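Local coordinates for halogenase PltM (Pseudomonas fluorescens, PDB 6BZN), which halogenates phenolic substrates with unusual breadth of substrate and halide, probably as an FAD-dependent enzyme of the flavin-halogenase family, at residues A[104-109]-A[244-249]; A[260-265]-A[272-277]. One frame throughout, in Å; residues are numbered along the deposited sequence.

Interaction 1. Residues A[104-109]-A[244-249]; sequences CGIKLG and LFKSTL
Leu108 N donates to Lys246 O at 2.7 Å, with an angle of 155° at the hydrogen, and Lys107 CA also faces Lys246 O, as a longer C-H...O contact. In return Thr248 N donates to Gly109 O over 3.0 Å, so that one backbone hydrogen bond runs each way between 104-109 and 244-249. Ser247, between the two bonded residues, lays its CB 3.3 Å from Gly109 O, while its OG turns back within its own segment to Leu244 O at 2.6 Å and also pairs with Ser111 OG. The two bonds sit where the chain turns a corner at Leu108, leaving strand 104-107, which pairs with strand 134-138, for strand 109-114, the parallel neighbour of strand 248-253 in the large mixed sheet. The side chains of Leu108 and Lys246 run side by side, with Leu108 CD1 3.9 Å from Lys246 CB. Ile106 crosses the same lysine stem through CG2, 4.2 Å from Lys246 CG. The stem is extended until its last torsion (chi4 -72°), where it bends toward Asn265 O, the acceptor of NZ. At the other end of the contact, Lys107 brings CD within 3.3 Å of Thr248 OG1. Its CG lies between the backbone N and the carbonyl carbon (chi1 54°), and two further bends carry NZ away from 244-249 to a salt bridge with Glu135 and a hydrogen bond with Ala66 O. Thr248 OG1 has its polar partner in His137 NE2; the threonine side chain lies about 4 Å from that of Ala65, an FAD-binding residue.

Interaction 2. Residues A[260-265]-A[272-277]; sequences VIPFNN and QLCSIG
Ile261 and Ser275 form an antiparallel hydrogen-bonded pair: Ile261 N reaches Ser275 O at 3.0 Å, and Ser275 N reaches Ile261 O at 2.8 Å. Beyond Pro262, a third backbone bond follows, from Phe263 N to Leu273 O at 2.9 Å. Apolar contacts gather on the face carrying Val260, Pro262, Cys274 and Ile276. With SG anti to the backbone N (chi1 -179°), Cys274 sets its sulfur 3.6 Å from Val260 CG1 and 4.1 Å from Pro262 CG. Val260 and Ile276 lie alongside each other, CG2 to CD1.

Aromatic packing occupies the other side. Ile261 O sits over the centre of one face of the Phe263 ring, 4.2 Å above its plane; Phe263 CE2 approaches Ser275 CB at 3.9 Å, and Phe263 CD2 meets Leu273 CB at 4.1 Å. Phe139 and His221 make edge-to-face contacts with the same ring. Among the polar side chains, Ser275 OG hydrogen-bonds with Glu64 and Trp259 NE1. The side chains of Ile261 and Ser275 approach those of Ala65 and Val62, respectively, both FAD-binding residues. The paired segments are the loop-side part of the beta hairpin formed by strands 256-262 and 273-281, set within a mixed sheet beside the FAD site.

Both contacts are largely buried and reach the same mixed sheet, interaction 1 at the corner where the chain enters it from a two-stranded sheet; strand 248-253 of interaction 1 neighbours strand 256-262 of interaction 2. Interaction 1 brings together segments distant in sequence, with much of its polar chemistry completed by other residues; interaction 2 pairs the strands of a local hairpin and buries more surface, although Gln272 at its loop end is exposed. Asn265 bridges them directly: its OD1 accepts from Ile106 N at 2.8 Å, and its ND2 binds Phe245 O. Both contacts lie beside the FAD site, whereas the sulfur and aromatic packing belongs to interaction 2.

Interaction 1. Residues A[104-109]-A[244-249]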
# COMPACT_ATOMS: atom_id res chain seq x y z
N CYS A 104 -8.18 -8.16 12.47
CA CYS A 104 -6.84 -8.28 11.93
C CYS A 104 -6.14 -9.57 12.29
O CYS A 104 -6.52 -10.29 13.22
CB CYS A 104 -5.96 -7.10 12.37
SG CYS A 104 -5.49 -7.14 14.11
N GLY A 105 -5.14 -9.87 11.47
CA GLY A 105 -4.07 -10.77 11.82
C GLY A 105 -2.84 -9.95 12.19
O GLY A 105 -2.87 -8.72 12.26
N ILE A 106 -1.74 -10.66 12.38
CA ILE A 106 -0.48 -10.05 12.80
C ILE A 106 0.61 -10.24 11.75
O ILE A 106 0.57 -11.20 10.99
CB ILE A 106 -0.04 -10.63 14.17
CG1 ILE A 106 0.98 -9.75 14.85
CG2 ILE A 106 0.47 -12.05 14.05
CD1 ILE A 106 1.14 -10.06 16.32
N LYS A 107 1.55 -9.31 11.70
CA LYS A 107 2.77 -9.53 10.92
C LYS A 107 3.98 -9.01 11.65
O LYS A 107 3.99 -7.89 12.19
CB LYS A 107 2.68 -8.95 9.51
CG LYS A 107 2.31 -7.49 9.45
CD LYS A 107 2.50 -6.87 8.06
CE LYS A 107 3.96 -6.73 7.62
NZ LYS A 107 4.52 -5.36 7.73
N LEU A 108 5.03 -9.82 11.64
CA LEU A 108 6.30 -9.48 12.25
C LEU A 108 7.33 -9.12 11.20
O LEU A 108 8.50 -8.88 11.54
CB LEU A 108 6.77 -10.64 13.11
CG LEU A 108 5.78 -11.05 14.19
CD1 LEU A 108 6.28 -12.30 14.92
CD2 LEU A 108 5.54 -9.91 15.17
N GLY A 109 6.91 -9.07 9.93
CA GLY A 109 7.76 -8.68 8.83
C GLY A 109 7.23 -9.16 7.49
O GLY A 109 6.17 -9.78 7.43
N LEU A 244 7.02 -17.52 9.55
CA LEU A 244 6.52 -16.97 8.30
C LEU A 244 4.99 -16.88 8.32
O LEU A 244 4.42 -16.01 7.66
CB LEU A 244 7.00 -17.75 7.08
CG LEU A 244 8.49 -18.05 6.82
CD1 LEU A 244 8.79 -17.97 5.33
CD2 LEU A 244 9.45 -17.19 7.60
N PHE A 245 4.36 -17.76 9.10
CA PHE A 245 2.93 -17.68 9.41
C PHE A 245 2.52 -16.32 9.97
O PHE A 245 1.44 -15.81 9.65
CB PHE A 245 2.56 -18.80 10.41
CG PHE A 245 1.09 -18.92 10.72
CD1 PHE A 245 0.14 -18.98 9.70
CD2 PHE A 245 0.65 -19.03 12.04
CE1 PHE A 245 -1.22 -19.11 9.99
CE2 PHE A 245 -0.71 -19.17 12.34
CZ PHE A 245 -1.64 -19.22 11.31
N LYS A 246 3.39 -15.75 10.80
CA LYS A 246 3.22 -14.42 11.39
C LYS A 246 3.97 -13.36 10.58
O LYS A 246 4.64 -12.49 11.13
CB LYS A 246 3.70 -14.43 12.85
CG LYS A 246 2.96 -15.39 13.77
CD LYS A 246 3.39 -15.18 15.22
CE LYS A 246 2.76 -16.19 16.18
NZ LYS A 246 1.31 -15.95 16.41
N SER A 247 3.81 -13.42 9.26
CA SER A 247 4.42 -12.48 8.34
C SER A 247 3.55 -12.35 7.10
O SER A 247 2.69 -13.20 6.84
CB SER A 247 5.81 -12.98 7.93
OG SER A 247 5.74 -13.96 6.91
N THR A 248 3.79 -11.30 6.34
CA THR A 248 3.28 -11.22 4.98
C THR A 248 4.22 -12.03 4.10
O THR A 248 5.33 -11.60 3.81
CB THR A 248 3.26 -9.78 4.50
OG1 THR A 248 2.59 -8.98 5.49
CG2 THR A 248 2.58 -9.64 3.14
N LEU A 249 3.76 -13.20 3.67
CA LEU A 249 4.59 -14.15 2.96
C LEU A 249 4.38 -13.97 1.46
O LEU A 249 3.23 -13.97 0.98
CB LEU A 249 4.24 -15.56 3.42
CG LEU A 249 4.70 -16.77 2.62
CD1 LEU A 249 6.21 -16.77 2.45
CD2 LEU A 249 4.22 -18.02 3.34

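Interaction 2. Residues A[260-265]-A[272-277]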
# COMPACT_ATOMS: atom_id res chain seq x y z
N VAL A 260 0.47 -14.94 0.92
CA VAL A 260 -0.24 -15.63 1.98
C VAL A 260 -0.25 -14.66 3.17
O VAL A 260 0.79 -14.36 3.78
CB VAL A 260 0.44 -16.97 2.34
CG1 VAL A 260 -0.35 -17.71 3.40
CG2 VAL A 260 0.60 -17.84 1.10
N ILE A 261 -1.44 -14.15 3.47
CA ILE A 261 -1.65 -13.09 4.45
C ILE A 261 -2.72 -13.59 5.42
O ILE A 261 -3.92 -13.36 5.19
CB ILE A 261 -2.04 -11.78 3.75
CG1 ILE A 261 -0.84 -11.25 2.98
CG2 ILE A 261 -2.50 -10.71 4.73
CD1 ILE A 261 -1.12 -10.01 2.18
N PRO A 262 -2.31 -14.28 6.49
CA PRO A 262 -3.31 -14.82 7.42
C PRO A 262 -3.98 -13.78 8.28
O PRO A 262 -3.31 -12.83 8.73
CB PRO A 262 -2.49 -15.77 8.31
CG PRO A 262 -1.29 -16.08 7.52
CD PRO A 262 -0.97 -14.82 6.80
N PHE A 263 -5.28 -13.95 8.52
CA PHE A 263 -5.96 -13.23 9.61
C PHE A 263 -6.10 -14.11 10.85
O PHE A 263 -6.58 -13.63 11.87
CB PHE A 263 -7.33 -12.71 9.18
CG PHE A 263 -7.30 -11.88 7.92
CD1 PHE A 263 -6.71 -10.62 7.92
CD2 PHE A 263 -7.85 -12.36 6.74
CE1 PHE A 263 -6.68 -9.86 6.77
CE2 PHE A 263 -7.82 -11.61 5.58
CZ PHE A 263 -7.24 -10.35 5.60
N ASN A 264 -5.68 -15.38 10.76
CA ASN A 264 -5.89 -16.38 11.82
C ASN A 264 -4.60 -16.75 12.59
O ASN A 264 -4.49 -17.85 13.12
CB ASN A 264 -6.57 -17.64 11.23
CG ASN A 264 -5.68 -18.42 10.29
OD1 ASN A 264 -4.83 -17.84 9.61
ND2 ASN A 264 -5.88 -19.73 10.23
N ASN A 265 -3.66 -15.82 12.64
CA ASN A 265 -2.33 -16.05 13.20
C ASN A 265 -2.06 -15.25 14.47
O ASN A 265 -0.92 -15.20 14.94
CB ASN A 265 -1.26 -15.72 12.14
CG ASN A 265 -1.26 -14.25 11.73
OD1 ASN A 265 -2.08 -13.45 12.18
ND2 ASN A 265 -0.36 -13.90 10.82
N GLN A 272 -10.95 -16.63 10.90
CA GLN A 272 -10.47 -17.93 10.39
C GLN A 272 -9.81 -17.86 9.02
O GLN A 272 -9.23 -18.85 8.55
CB GLN A 272 -11.63 -18.92 10.31
CG GLN A 272 -12.30 -19.21 11.64
CD GLN A 272 -13.48 -20.14 11.47
OE1 GLN A 272 -13.33 -21.24 10.95
NE2 GLN A 272 -14.67 -19.69 11.87
N LEU A 273 -9.89 -16.71 8.37
CA LEU A 273 -9.53 -16.61 6.98
C LEU A 273 -8.08 -16.25 6.77
O LEU A 273 -7.41 -15.71 7.66
CB LEU A 273 -10.40 -15.56 6.29
CG LEU A 273 -11.91 -15.83 6.33
CD1 LEU A 273 -12.66 -14.59 5.85
CD2 LEU A 273 -12.25 -17.06 5.48
N CYS A 274 -7.64 -16.52 5.55
CA CYS A 274 -6.36 -16.13 5.05
C CYS A 274 -6.54 -15.51 3.66
O CYS A 274 -7.22 -16.07 2.78
CB CYS A 274 -5.46 -17.35 5.01
SG CYS A 274 -3.78 -17.06 4.42
N SER A 275 -5.92 -14.36 3.45
CA SER A 275 -5.98 -13.70 2.16
C SER A 275 -4.95 -14.30 1.23
O SER A 275 -3.80 -14.52 1.63
CB SER A 275 -5.78 -12.20 2.32
OG SER A 275 -5.84 -11.56 1.06
N ILE A 276 -5.36 -14.56 -0.01
CA ILE A 276 -4.52 -15.17 -1.03
C ILE A 276 -4.67 -14.36 -2.31
O ILE A 276 -5.80 -14.12 -2.78
CB ILE A 276 -4.93 -16.65 -1.31
CG1 ILE A 276 -4.90 -17.51 -0.03
CG2 ILE A 276 -4.05 -17.24 -2.41
CD1 ILE A 276 -3.55 -17.69 0.64
N GLY A 277 -3.55 -13.91 -2.88
CA GLY A 277 -3.56 -13.21 -4.16
C GLY A 277 -2.40 -13.66 -4.99
O GLY A 277 -1.30 -13.79 -4.46